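Local coordinates for glycosyltransferase (Streptomyces viridochromogenes, PDB 2IUY), which probably transfers a sugar from a nucleotide donor as a family GT4 glycosyltransferase of avilamycin A biosynthesis, and binds UDP, at residues A[163-173]-A[189-199]; A[173-184]-A[236-246]. All blocks are in the same frame, centred on the assembly; numbering follows the deposited sequence.

Contact 1 (A[163-173]-A[189-199]); sequences DFLLFMGRVSP and RRLVLAGPAWE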
loop_
_atom_site.group_PDB
_atom_site.type_symbol
_atom_site.label_atom_id
_atom_site.label_comp_id
_atom_site.label_asym_id
_atom_site.label_seq_id
_atom_site.Cartn_x
_atom_site.Cartn_y
_atom_site.Cartn_z
ATOM N N ASP A 163 4.278 0.790 24.186
ATOM C CA ASP A 163 4.842 2.137 24.256
ATOM C C ASP A 163 5.705 2.427 23.071
ATOM O O ASP A 163 6.136 3.559 22.901
ATOM C CB ASP A 163 5.634 2.328 25.548
ATOM C CG ASP A 163 4.727 2.681 26.737
ATOM O OD1 ASP A 163 3.847 3.578 26.573
ATOM O OD2 ASP A 163 4.900 2.074 27.827
ATOM N N PHE A 164 5.952 1.401 22.251
ATOM C CA PHE A 164 6.886 1.516 21.115
ATOM C C PHE A 164 6.237 2.275 19.937
ATOM O O PHE A 164 5.017 2.163 19.731
ATOM C CB PHE A 164 7.442 0.140 20.710
ATOM C CG PHE A 164 6.417 -0.801 20.040
ATOM C CD1 PHE A 164 6.139 -0.719 18.657
ATOM C CD2 PHE A 164 5.752 -1.774 20.792
ATOM C CE1 PHE A 164 5.226 -1.572 18.055
ATOM C CE2 PHE A 164 4.823 -2.614 20.197
ATOM C CZ PHE A 164 4.549 -2.509 18.829
ATOM N N LEU A 165 7.045 3.051 19.200
ATOM C CA LEU A 165 6.646 3.594 17.866
ATOM C C LEU A 165 6.993 2.536 16.799
ATOM O O LEU A 165 7.716 1.588 17.104
ATOM C CB LEU A 165 7.301 4.932 17.577
ATOM C CG LEU A 165 7.091 6.036 18.644
ATOM C CD1 LEU A 165 7.713 7.418 18.246
ATOM C CD2 LEU A 165 5.613 6.192 19.001
ATOM N N LEU A 166 6.433 2.631 15.604
ATOM C CA LEU A 166 6.568 1.516 14.668
ATOM C C LEU A 166 6.871 2.021 13.281
ATOM O O LEU A 166 6.151 2.879 12.773
ATOM C CB LEU A 166 5.311 0.643 14.605
ATOM C CG LEU A 166 5.319 -0.473 13.543
ATOM C CD1 LEU A 166 6.308 -1.597 13.877
ATOM C CD2 LEU A 166 3.904 -1.081 13.387
ATOM N N PHE A 167 7.942 1.482 12.682
ATOM C CA PHE A 167 8.215 1.753 11.302
ATOM C C PHE A 167 8.026 0.427 10.564
ATOM O O PHE A 167 8.600 -0.573 10.953
ATOM C CB PHE A 167 9.642 2.320 11.120
ATOM C CG PHE A 167 10.058 2.434 9.693
ATOM C CD1 PHE A 167 9.968 3.661 9.019
ATOM C CD2 PHE A 167 10.551 1.304 8.999
ATOM C CE1 PHE A 167 10.354 3.753 7.643
ATOM C CE2 PHE A 167 10.930 1.396 7.651
ATOM C CZ PHE A 167 10.828 2.644 6.986
HETATM N N MSE A 168 7.217 0.435 9.508
HETATM C CA MSE A 168 6.916 -0.784 8.798
HETATM C C MSE A 168 7.045 -0.591 7.295
HETATM O O MSE A 168 6.176 0.028 6.647
HETATM C CB MSE A 168 5.519 -1.327 9.192
HETATM C CG MSE A 168 5.241 -2.627 8.474
HETATM SE SE MSE A 168 3.653 -3.470 9.091
HETATM C CE MSE A 168 4.394 -4.278 10.703
ATOM N N GLY A 169 8.150 -1.078 6.748
ATOM C CA GLY A 169 8.423 -1.029 5.325
ATOM C C GLY A 169 9.886 -1.400 5.071
ATOM O O GLY A 169 10.597 -1.844 5.976
ATOM N N ARG A 170 10.343 -1.195 3.850
ATOM C CA ARG A 170 11.766 -1.424 3.540
ATOM C C ARG A 170 12.638 -0.359 4.215
ATOM O O ARG A 170 12.318 0.826 4.186
ATOM C CB ARG A 170 11.999 -1.453 2.032
ATOM C CG ARG A 170 11.594 -2.803 1.377
ATOM C CD ARG A 170 11.927 -2.766 -0.155
ATOM N NE ARG A 170 11.338 -1.531 -0.674
ATOM C CZ ARG A 170 12.004 -0.401 -0.924
ATOM N NH1 ARG A 170 13.344 -0.350 -0.809
ATOM N NH2 ARG A 170 11.306 0.666 -1.342
ATOM N N VAL A 171 13.714 -0.803 4.853
ATOM C CA VAL A 171 14.632 0.111 5.530
ATOM C C VAL A 171 15.557 0.683 4.456
ATOM O O VAL A 171 16.627 0.139 4.194
ATOM C CB VAL A 171 15.423 -0.622 6.656
ATOM C CG1 VAL A 171 16.467 0.325 7.334
ATOM C CG2 VAL A 171 14.433 -1.292 7.703
ATOM N N SER A 172 15.092 1.758 3.816
ATOM C CA SER A 172 15.737 2.418 2.671
ATOM C C SER A 172 15.608 3.891 2.876
ATOM O O SER A 172 14.687 4.306 3.537
ATOM C CB SER A 172 14.991 2.135 1.389
ATOM O OG SER A 172 15.153 0.780 1.054
ATOM N N PRO A 173 16.562 4.682 2.352
ATOM C CA PRO A 173 16.599 6.121 2.614
ATOM C C PRO A 173 15.333 6.906 2.206
ATOM O O PRO A 173 14.876 7.766 2.975
ATOM C CB PRO A 173 17.833 6.589 1.811
ATOM C CG PRO A 173 18.766 5.450 1.877
ATOM C CD PRO A 173 17.775 4.252 1.617
ATOM N N ARG A 189 11.291 7.532 22.784
ATOM C CA ARG A 189 10.648 6.245 22.555
ATOM C C ARG A 189 11.476 5.233 21.816
ATOM O O ARG A 189 12.439 5.566 21.129
ATOM C CB ARG A 189 9.299 6.401 21.876
ATOM C CG ARG A 189 8.374 7.310 22.589
ATOM C CD ARG A 189 7.067 6.670 22.779
ATOM N NE ARG A 189 6.222 7.523 23.606
ATOM C CZ ARG A 189 5.193 7.085 24.314
ATOM N NH1 ARG A 189 4.885 5.793 24.290
ATOM N NH2 ARG A 189 4.483 7.938 25.048
ATOM N N ARG A 190 11.073 3.974 21.971
ATOM C CA ARG A 190 11.579 2.900 21.141
ATOM C C ARG A 190 10.897 2.932 19.756
ATOM O O ARG A 190 9.771 3.380 19.615
ATOM C CB ARG A 190 11.396 1.565 21.864
ATOM C CG ARG A 190 12.083 1.563 23.232
ATOM C CD ARG A 190 13.617 1.881 23.111
ATOM N NE ARG A 190 14.146 2.434 24.366
ATOM C CZ ARG A 190 14.459 3.719 24.585
ATOM N NH1 ARG A 190 14.339 4.630 23.627
ATOM N NH2 ARG A 190 14.914 4.099 25.780
ATOM N N LEU A 191 11.655 2.545 18.743
ATOM C CA LEU A 191 11.193 2.368 17.401
ATOM C C LEU A 191 11.510 0.931 16.967
ATOM O O LEU A 191 12.682 0.556 16.780
ATOM C CB LEU A 191 11.870 3.359 16.455
ATOM C CG LEU A 191 11.483 3.202 14.974
ATOM C CD1 LEU A 191 10.080 3.714 14.733
ATOM C CD2 LEU A 191 12.496 3.934 14.085
ATOM N N VAL A 192 10.440 0.149 16.797
ATOM C CA VAL A 192 10.520 -1.112 16.082
ATOM C C VAL A 192 10.631 -0.875 14.570
ATOM O O VAL A 192 9.812 -0.164 13.967
ATOM C CB VAL A 192 9.318 -2.005 16.441
ATOM C CG1 VAL A 192 9.338 -3.282 15.647
ATOM C CG2 VAL A 192 9.367 -2.315 17.922
ATOM N N LEU A 193 11.698 -1.411 13.993
ATOM C CA LEU A 193 11.927 -1.364 12.575
ATOM C C LEU A 193 11.545 -2.705 12.002
ATOM O O LEU A 193 12.351 -3.662 12.029
ATOM C CB LEU A 193 13.391 -1.089 12.253
ATOM C CG LEU A 193 13.965 0.310 12.258
ATOM C CD1 LEU A 193 15.457 0.140 12.001
ATOM C CD2 LEU A 193 13.381 1.070 11.126
ATOM N N ALA A 194 10.307 -2.764 11.513
ATOM C CA ALA A 194 9.729 -3.975 10.967
ATOM C C ALA A 194 9.632 -3.965 9.424
ATOM O O ALA A 194 8.674 -3.448 8.832
ATOM C CB ALA A 194 8.371 -4.222 11.578
ATOM N N GLY A 195 10.601 -4.592 8.784
ATOM C CA GLY A 195 10.604 -4.772 7.344
ATOM C C GLY A 195 12.002 -5.175 6.920
ATOM O O GLY A 195 12.918 -5.218 7.770
ATOM N N PRO A 196 12.174 -5.474 5.607
ATOM C CA PRO A 196 13.465 -5.887 5.111
ATOM C C PRO A 196 14.492 -4.748 5.162
ATOM O O PRO A 196 14.243 -3.649 4.681
ATOM C CB PRO A 196 13.179 -6.341 3.675
ATOM C CG PRO A 196 11.949 -5.655 3.277
ATOM C CD PRO A 196 11.151 -5.437 4.541
ATOM N N ALA A 197 15.633 -5.036 5.775
ATOM C CA ALA A 197 16.730 -4.072 5.915
ATOM C C ALA A 197 17.866 -4.652 5.098
ATOM O O ALA A 197 18.752 -5.309 5.642
ATOM C CB ALA A 197 17.156 -3.926 7.386
ATOM N N TRP A 198 17.813 -4.431 3.799
ATOM C CA TRP A 198 18.759 -5.042 2.875
ATOM C C TRP A 198 19.929 -4.106 2.493
ATOM O O TRP A 198 20.850 -4.544 1.792
ATOM C CB TRP A 198 18.016 -5.446 1.593
ATOM C CG TRP A 198 16.966 -6.551 1.775
ATOM C CD1 TRP A 198 16.698 -7.253 2.921
ATOM C CD2 TRP A 198 16.122 -7.102 0.753
ATOM N NE1 TRP A 198 15.724 -8.193 2.674
ATOM C CE2 TRP A 198 15.346 -8.122 1.356
ATOM C CE3 TRP A 198 15.933 -6.820 -0.611
ATOM C CZ2 TRP A 198 14.372 -8.861 0.650
ATOM C CZ3 TRP A 198 14.976 -7.579 -1.333
ATOM C CH2 TRP A 198 14.208 -8.585 -0.688
ATOM N N GLU A 199 19.870 -2.837 2.917
ATOM C CA GLU A 199 20.886 -1.826 2.575
ATOM C C GLU A 199 21.779 -1.627 3.779
ATOM O O GLU A 199 21.411 -0.887 4.685
ATOM C CB GLU A 199 20.221 -0.524 2.149
ATOM C CG GLU A 199 19.403 -0.780 0.893
ATOM C CD GLU A 199 18.603 0.401 0.380
ATOM O OE1 GLU A 199 19.082 1.562 0.393
ATOM O OE2 GLU A 199 17.478 0.123 -0.082
HETATM O O HOH W 1 8.711 3.441 23.864
HETATM O O HOH W 2 18.737 -1.507 5.181
HETATM O O HOH W 3 16.062 -2.304 2.563
#
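L165 and L191 form the first bridge of two neighbouring parallel strands, 165-168 and 191-194, whose axes approach to 4.6 Å and run at 17° to each other. They are the two strands of a beta-alpha-beta unit, with helix 177-187 as the crossover, in the Rossmann-like C-terminal half of a GT-B fold. The bonds form the staggered parallel ladder: L165 N to R190 O, V192 N to L165 O, F167 N to V192 O and A194 N to F167 O. The third is nearly straight (173°). Beyond A194 the ladder slackens into a weak bond from G169 N to A194 O, then recovers at V171 N to P196 O, 2.9 Å.

The two faces of the pair differ in what they carry. On one, L191 has CG anti to its backbone N (chi1 177°), which carries CD1 across to F167 CB at 3.9 Å, while L193 CD2 reaches CD2 of the F167 ring at 3.5 Å. On the other, V192 spreads its two methyls, CG2 meeting F164 CD1 and CG1 meeting L166 CD1; helix 222-231 covers F164 and M168 here.

Past the strands, CG of R170 lies against CG of P196, and R170 NE bonds OH of Y29, a residue of the UDP site. At the opposite end, R189 NH1 gives D163 O a bond of 2.9 Å in its guanidinium plane and a weaker salt bridge to D163 OD1. Two waters link V171 O to the loop 196-199. From the other segment S172 OG donates to E199 OE2 at 2.7 Å, arriving from above the carboxylate plane.

Contact 2 (A[173-184]-A[236-246]); sequences PHKGALEAAAFA and LAMSQAVTGPW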
loop_
_atom_site.group_PDB
_atom_site.type_symbol
_atom_site.label_atom_id
_atom_site.label_comp_id
_atom_site.label_asym_id
_atom_site.label_seq_id
_atom_site.Cartn_x
_atom_site.Cartn_y
_atom_site.Cartn_z
ATOM N N PRO A 173 16.562 4.682 2.352
ATOM C CA PRO A 173 16.599 6.121 2.614
ATOM C C PRO A 173 15.333 6.906 2.206
ATOM O O PRO A 173 14.876 7.766 2.975
ATOM C CB PRO A 173 17.833 6.589 1.811
ATOM C CG PRO A 173 18.766 5.450 1.877
ATOM C CD PRO A 173 17.775 4.252 1.617
ATOM N N HIS A 174 14.768 6.620 1.027
ATOM C CA HIS A 174 13.578 7.338 0.593
ATOM C C HIS A 174 12.330 7.011 1.469
ATOM O O HIS A 174 11.326 7.771 1.427
ATOM C CB HIS A 174 13.279 7.058 -0.892
ATOM C CG HIS A 174 12.932 5.628 -1.164
ATOM N ND1 HIS A 174 13.886 4.637 -1.228
ATOM C CD2 HIS A 174 11.744 5.012 -1.352
ATOM C CE1 HIS A 174 13.306 3.472 -1.465
ATOM N NE2 HIS A 174 12.003 3.671 -1.530
ATOM N N LYS A 175 12.391 5.908 2.240
ATOM C CA LYS A 175 11.293 5.535 3.147
ATOM C C LYS A 175 11.440 6.191 4.525
ATOM O O LYS A 175 10.496 6.206 5.312
ATOM C CB LYS A 175 11.139 4.015 3.311
ATOM C CG LYS A 175 10.778 3.283 2.019
ATOM C CD LYS A 175 9.514 3.877 1.356
ATOM C CE LYS A 175 8.270 3.591 2.176
ATOM N NZ LYS A 175 7.013 3.666 1.332
ATOM N N GLY A 176 12.612 6.767 4.789
ATOM C CA GLY A 176 12.805 7.618 5.954
ATOM C C GLY A 176 12.932 6.830 7.257
ATOM O O GLY A 176 12.521 7.320 8.306
ATOM N N ALA A 177 13.518 5.641 7.202
ATOM C CA ALA A 177 13.781 4.844 8.420
ATOM C C ALA A 177 14.636 5.633 9.417
ATOM O O ALA A 177 14.396 5.606 10.641
ATOM C CB ALA A 177 14.440 3.480 8.074
ATOM N N LEU A 178 15.637 6.319 8.882
ATOM C CA LEU A 178 16.581 7.095 9.692
ATOM C C LEU A 178 15.894 8.247 10.380
ATOM O O LEU A 178 16.043 8.473 11.580
ATOM C CB LEU A 178 17.747 7.609 8.825
ATOM C CG LEU A 178 18.701 8.550 9.615
ATOM C CD1 LEU A 178 19.568 7.702 10.559
ATOM C CD2 LEU A 178 19.570 9.313 8.690
ATOM N N GLU A 179 15.104 8.967 9.615
ATOM C CA GLU A 179 14.284 10.057 10.161
ATOM C C GLU A 179 13.235 9.616 11.178
ATOM O O GLU A 179 12.939 10.336 12.113
ATOM C CB GLU A 179 13.642 10.828 9.006
ATOM C CG GLU A 179 14.680 11.606 8.148
ATOM C CD GLU A 179 15.416 10.756 7.100
ATOM O OE1 GLU A 179 15.084 9.557 6.863
ATOM O OE2 GLU A 179 16.355 11.294 6.484
ATOM N N ALA A 180 12.657 8.450 10.981
ATOM C CA ALA A 180 11.774 7.840 11.961
ATOM C C ALA A 180 12.557 7.501 13.250
ATOM O O ALA A 180 12.045 7.672 14.385
ATOM C CB ALA A 180 11.146 6.596 11.368
ATOM N N ALA A 181 13.792 7.019 13.103
ATOM C CA ALA A 181 14.632 6.777 14.315
ATOM C C ALA A 181 14.834 8.104 15.064
ATOM O O ALA A 181 14.620 8.171 16.292
ATOM C CB ALA A 181 15.988 6.119 13.950
ATOM N N ALA A 182 15.160 9.169 14.321
ATOM C CA ALA A 182 15.343 10.505 14.892
ATOM C C ALA A 182 14.069 10.990 15.602
ATOM O O ALA A 182 14.119 11.597 16.655
ATOM C CB ALA A 182 15.742 11.524 13.793
ATOM N N PHE A 183 12.917 10.766 15.002
ATOM C CA PHE A 183 11.695 11.279 15.620
ATOM C C PHE A 183 11.388 10.514 16.934
ATOM O O PHE A 183 11.045 11.115 17.970
ATOM C CB PHE A 183 10.528 11.291 14.600
ATOM C CG PHE A 183 9.231 11.819 15.176
ATOM C CD1 PHE A 183 8.879 13.155 15.015
ATOM C CD2 PHE A 183 8.367 10.974 15.859
ATOM C CE1 PHE A 183 7.728 13.658 15.559
ATOM C CE2 PHE A 183 7.183 11.484 16.421
ATOM C CZ PHE A 183 6.859 12.831 16.250
ATOM N N ALA A 184 11.508 9.189 16.881
ATOM C CA ALA A 184 11.374 8.341 18.072
ATOM C C ALA A 184 12.380 8.783 19.129
ATOM O O ALA A 184 11.991 9.037 20.263
ATOM C CB ALA A 184 11.584 6.858 17.721
ATOM N N LEU A 236 5.089 5.531 12.071
ATOM C CA LEU A 236 5.862 6.616 11.493
ATOM C C LEU A 236 6.046 6.291 10.007
ATOM O O LEU A 236 6.665 5.269 9.629
ATOM C CB LEU A 236 7.222 6.718 12.203
ATOM C CG LEU A 236 7.261 6.809 13.741
ATOM C CD1 LEU A 236 8.729 7.137 14.246
ATOM C CD2 LEU A 236 6.266 7.849 14.309
ATOM N N ALA A 237 5.456 7.132 9.172
ATOM C CA ALA A 237 5.554 6.995 7.711
ATOM C C ALA A 237 6.323 8.206 7.211
ATOM O O ALA A 237 5.756 9.275 7.009
ATOM C CB ALA A 237 4.143 6.951 7.101
HETATM N N MSE A 238 7.631 8.038 7.025
HETATM C CA MSE A 238 8.559 9.193 6.954
HETATM C C MSE A 238 9.265 9.300 5.631
HETATM O O MSE A 238 10.426 9.665 5.590
HETATM C CB MSE A 238 9.609 9.069 8.071
HETATM C CG MSE A 238 9.032 8.886 9.482
HETATM SE SE MSE A 238 8.003 10.370 10.117
HETATM C CE MSE A 238 9.513 11.616 10.492
ATOM N N SER A 239 8.538 9.018 4.550
ATOM C CA SER A 239 9.087 9.036 3.214
ATOM C C SER A 239 9.741 10.396 2.985
ATOM O O SER A 239 9.239 11.414 3.460
ATOM C CB SER A 239 8.024 8.701 2.160
ATOM O OG SER A 239 7.557 7.363 2.314
ATOM N N GLN A 240 10.887 10.381 2.303
ATOM C CA GLN A 240 11.725 11.561 2.143
ATOM C C GLN A 240 11.806 11.947 0.679
ATOM O O GLN A 240 11.780 11.106 -0.217
ATOM C CB GLN A 240 13.147 11.308 2.707
ATOM C CG GLN A 240 13.197 11.002 4.226
ATOM C CD GLN A 240 12.778 12.180 5.111
ATOM O OE1 GLN A 240 13.344 13.273 5.025
ATOM N NE2 GLN A 240 11.816 11.940 6.010
ATOM N N ALA A 241 11.876 13.239 0.413
ATOM C CA ALA A 241 11.986 13.680 -0.970
ATOM C C ALA A 241 13.454 13.628 -1.447
ATOM O O ALA A 241 14.199 14.615 -1.432
ATOM C CB ALA A 241 11.339 15.053 -1.163
ATOM N N VAL A 242 13.883 12.431 -1.800
ATOM C CA VAL A 242 15.254 12.227 -2.228
ATOM C C VAL A 242 15.172 11.557 -3.576
ATOM O O VAL A 242 14.079 11.095 -3.938
ATOM C CB VAL A 242 16.055 11.319 -1.228
ATOM C CG1 VAL A 242 16.235 12.049 0.148
ATOM C CG2 VAL A 242 15.417 9.942 -1.045
ATOM N N THR A 243 16.285 11.498 -4.321
ATOM C CA THR A 243 16.295 10.715 -5.544
ATOM C C THR A 243 16.958 9.365 -5.352
ATOM O O THR A 243 17.333 8.970 -4.231
ATOM C CB THR A 243 16.914 11.467 -6.794
ATOM O OG1 THR A 243 16.637 10.743 -8.030
ATOM C CG2 THR A 243 18.409 11.693 -6.623
ATOM N N GLY A 244 17.067 8.643 -6.463
ATOM C CA GLY A 244 17.404 7.235 -6.421
ATOM C C GLY A 244 17.322 6.637 -7.802
ATOM O O GLY A 244 17.145 7.368 -8.803
ATOM N N PRO A 245 17.470 5.305 -7.876
ATOM C CA PRO A 245 17.428 4.563 -9.163
ATOM C C PRO A 245 16.077 4.628 -9.911
ATOM O O PRO A 245 16.065 4.280 -11.075
ATOM C CB PRO A 245 17.779 3.122 -8.773
ATOM C CG PRO A 245 17.495 3.048 -7.274
ATOM C CD PRO A 245 17.731 4.423 -6.717
ATOM N N TRP A 246 14.982 5.072 -9.276
ATOM C CA TRP A 246 13.725 5.314 -9.992
ATOM C C TRP A 246 13.849 6.466 -10.985
ATOM O O TRP A 246 13.094 6.509 -11.956
ATOM C CB TRP A 246 12.534 5.595 -9.034
ATOM C CG TRP A 246 12.887 6.578 -7.974
ATOM C CD1 TRP A 246 12.805 7.945 -8.037
ATOM C CD2 TRP A 246 13.491 6.265 -6.700
ATOM N NE1 TRP A 246 13.288 8.498 -6.864
ATOM C CE2 TRP A 246 13.718 7.484 -6.036
ATOM C CE3 TRP A 246 13.830 5.063 -6.058
ATOM C CZ2 TRP A 246 14.244 7.534 -4.748
ATOM C CZ3 TRP A 246 14.373 5.109 -4.820
ATOM C CH2 TRP A 246 14.569 6.342 -4.157
HETATM O O HOH W 4 8.225 5.448 5.851
#
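The imidazole of H174 takes the six-membered ring of W246 on one face, edge-to-face, with centroids 4.6 Å apart and planes at 62°. CH2 and CZ3 of the indole do the touching, CZ3 above the rim of the imidazole. H174 CG sits between its backbone N and carbonyl carbon (chi1 65°), a rotation that turns the imidazole face to the edge of the indole; H174 CB meanwhile touches W246 CH2 and V242 CG2. The indole has G244 CA over one face and V242 O at its edge; W250 meets both rings, and R170 NH2 bonds H174 NE2. A second flat pair is stacked: the carboxylate of E179 and the amide of Q240 lie 3° from parallel, with E179 CD 3.6 Å from Q240 CD. The amide is kept in place by Q240 NE2 donating to M238 O at 2.7 Å, from above that carbonyl's plane, and by G290 N, which bonds OE1.

One direct backbone bond joins the segments, Q240 N to H174 O at 2.8 Å. A water adds a bridge from K175 O to M238 N. Close by, G176 CA makes a CA-H...O contact with M238 O at 3.2 Å; G176 is the N-cap of helix 177-187 and has positive phi. K175, a UDP-binding residue, turns its NZ to a salt bridge with E252, which also accepts a bond from S239 OG.

Further along, CB of A180 is met by M238 CG at 3.6 Å and by L236 CD1, while F183 receives L236 CD2 obliquely. Helix 177-187 thus lies over the end of strand 234-237, with A177 and A180 resting on strands 165-168 and 191-194 and helix 200-210 packed against L178, A181 and A182.

The two contacts show how a Rossmann-like domain divides its work. Contact 1 builds the sheet itself, edge to edge, by regular backbone bonds, and its ends run into polar, partly exposed loops. Contact 2 is the more buried: a helix and the turn before it laid on strand 234-237 and the loop that follows, with a single direct backbone bond and mostly packing between side chains. They share P173, and the helix of contact 2 is the crossover between the strands of contact 1. Strand 165-168 is also the sheet neighbour of 234-237, through L166 O and L236 N, 2.9 Å apart. At the UDP side they converge, the loop of contact 1 lying by Y29 and contact 2 contributing K175.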